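Side-chain contact in phosphatase YwpJ (Bacillus subtilis, PDB 1NRW), which removes phosphate from phosphorylated five- and six-carbon sugars and nucleoside monophosphates in vitro and, less readily, from flavin mononucleotide: residues L221-L224 against A225-N229. Numbering follows the deposited sequence.
Sequences LKRL and AKQLN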
loop_
_atom_site.group_PDB
_atom_site.type_symbol
_atom_site.label_atom_id
_atom_site.label_comp_id
_atom_site.label_asym_id
_atom_site.label_seq_id
_atom_site.Cartn_x
_atom_site.Cartn_y
_atom_site.Cartn_z
ATOM N N LEU A 221 8.209 -9.000 -1.787
ATOM C CA LEU A 221 8.376 -9.931 -0.684
ATOM C C LEU A 221 9.367 -11.023 -1.103
ATOM O O LEU A 221 10.274 -11.366 -0.349
ATOM C CB LEU A 221 7.028 -10.555 -0.298
ATOM C CG LEU A 221 7.025 -11.611 0.816
ATOM C CD1 LEU A 221 7.775 -11.090 2.037
ATOM C CD2 LEU A 221 5.583 -11.964 1.177
ATOM N N LYS A 222 9.204 -11.551 -2.313
ATOM C CA LYS A 222 10.106 -12.594 -2.795
ATOM C C LYS A 222 11.534 -12.069 -2.910
ATOM O O LYS A 222 12.495 -12.757 -2.561
ATOM C CB LYS A 222 9.649 -13.113 -4.159
ATOM C CG LYS A 222 8.328 -13.859 -4.141
ATOM C CD LYS A 222 8.023 -14.393 -5.534
ATOM C CE LYS A 222 6.680 -15.086 -5.601
ATOM N NZ LYS A 222 6.403 -15.546 -6.997
ATOM N N ARG A 223 11.661 -10.843 -3.403
ATOM C CA ARG A 223 12.955 -10.198 -3.577
ATOM C C ARG A 223 13.683 -10.087 -2.235
ATOM O O ARG A 223 14.878 -10.375 -2.132
ATOM C CB ARG A 223 12.736 -8.803 -4.178
ATOM C CG ARG A 223 13.967 -8.118 -4.711
ATOM C CD ARG A 223 13.618 -6.709 -5.178
ATOM N NE ARG A 223 12.581 -6.696 -6.209
ATOM C CZ ARG A 223 12.769 -7.086 -7.466
ATOM N NH1 ARG A 223 13.959 -7.523 -7.856
ATOM N NH2 ARG A 223 11.770 -7.029 -8.339
ATOM N N LEU A 224 12.953 -9.675 -1.206
ATOM C CA LEU A 224 13.525 -9.509 0.122
ATOM C C LEU A 224 13.869 -10.844 0.772
ATOM O O LEU A 224 14.951 -11.008 1.333
ATOM C CB LEU A 224 12.553 -8.741 1.019
ATOM C CG LEU A 224 13.076 -8.338 2.398
ATOM C CD1 LEU A 224 14.357 -7.525 2.258
ATOM C CD2 LEU A 224 12.009 -7.523 3.117
ATOM N N ALA A 225 12.943 -11.793 0.695
ATOM C CA ALA A 225 13.167 -13.105 1.286
ATOM C C ALA A 225 14.431 -13.725 0.702
ATOM O O ALA A 225 15.265 -14.273 1.431
ATOM C CB ALA A 225 11.969 -14.011 1.023
ATOM N N LYS A 226 14.575 -13.626 -0.613
ATOM C CA LYS A 226 15.738 -14.189 -1.285
ATOM C C LYS A 226 17.039 -13.581 -0.765
ATOM O O LYS A 226 18.000 -14.301 -0.479
ATOM C CB LYS A 226 15.623 -13.977 -2.798
ATOM C CG LYS A 226 16.791 -14.546 -3.593
ATOM C CD LYS A 226 16.589 -14.369 -5.088
ATOM C CE LYS A 226 17.790 -14.891 -5.865
ATOM N NZ LYS A 226 17.614 -14.735 -7.336
ATOM N N GLN A 227 17.068 -12.259 -0.629
ATOM C CA GLN A 227 18.263 -11.575 -0.142
ATOM C C GLN A 227 18.609 -11.926 1.290
ATOM O O GLN A 227 19.782 -11.965 1.659
ATOM C CB GLN A 227 18.092 -10.063 -0.245
ATOM C CG GLN A 227 18.128 -9.549 -1.650
ATOM C CD GLN A 227 17.945 -8.055 -1.705
ATOM O OE1 GLN A 227 18.786 -7.294 -1.222
ATOM N NE2 GLN A 227 16.836 -7.621 -2.287
ATOM N N LEU A 228 17.588 -12.171 2.104
ATOM C CA LEU A 228 17.806 -12.512 3.501
ATOM C C LEU A 228 18.022 -14.012 3.685
ATOM O O LEU A 228 18.169 -14.485 4.807
ATOM C CB LEU A 228 16.617 -12.056 4.351
ATOM C CG LEU A 228 16.307 -10.558 4.330
ATOM C CD1 LEU A 228 15.145 -10.275 5.274
ATOM C CD2 LEU A 228 17.542 -9.765 4.741
ATOM N N ASN A 229 18.036 -14.748 2.579
ATOM C CA ASN A 229 18.229 -16.195 2.615
ATOM C C ASN A 229 17.139 -16.885 3.423
ATOM O O ASN A 229 17.403 -17.818 4.183
ATOM C CB ASN A 229 19.601 -16.525 3.200
ATOM C CG ASN A 229 20.733 -15.998 2.343
ATOM O OD1 ASN A 229 20.806 -16.292 1.151
ATOM N ND2 ASN A 229 21.622 -15.215 2.945
#
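R223 O serves two donors of a single residue, Q227, and so illustrates how a side chain can add to the main-chain bonding of a helix's last turn. The backbone N of Q227 bonds to R223 O at 3.3 Å, while Q227 NE2 adds a weak bond to the same oxygen at 3.4 Å. With CG set anti to the carbonyl carbon (chi1 -71°), the glutamine chain runs alongside that of R223, and NE2 rests against R223 CG. The other carbonyls take regular i to i+4 bonds: L221 O from A225 N, K222 O from K226 N at 3.0 Å, and L224 O from L228 N. L228 N also makes a weak bond to A225 O. This is the C-terminal end of helix 217-227, whose first residue, K217, binds phosphate in this HAD-family enzyme; N229, with positive phi, closes the helix in a Schellman motif, and its N, bonded to K226 O at 3.1 Å, makes one of the motif's two bonds back into the last turn. On the face turned toward strand 39-43, L224 CG meets L228 CD1 at 4.0 Å, and L224 also touches V41. Were L224 cut back to an alanine, L228 would probably lose this apolar neighbour and a gap would be likely to open beside V41. R223 NH2 reaches back to K214 O in a weak bond.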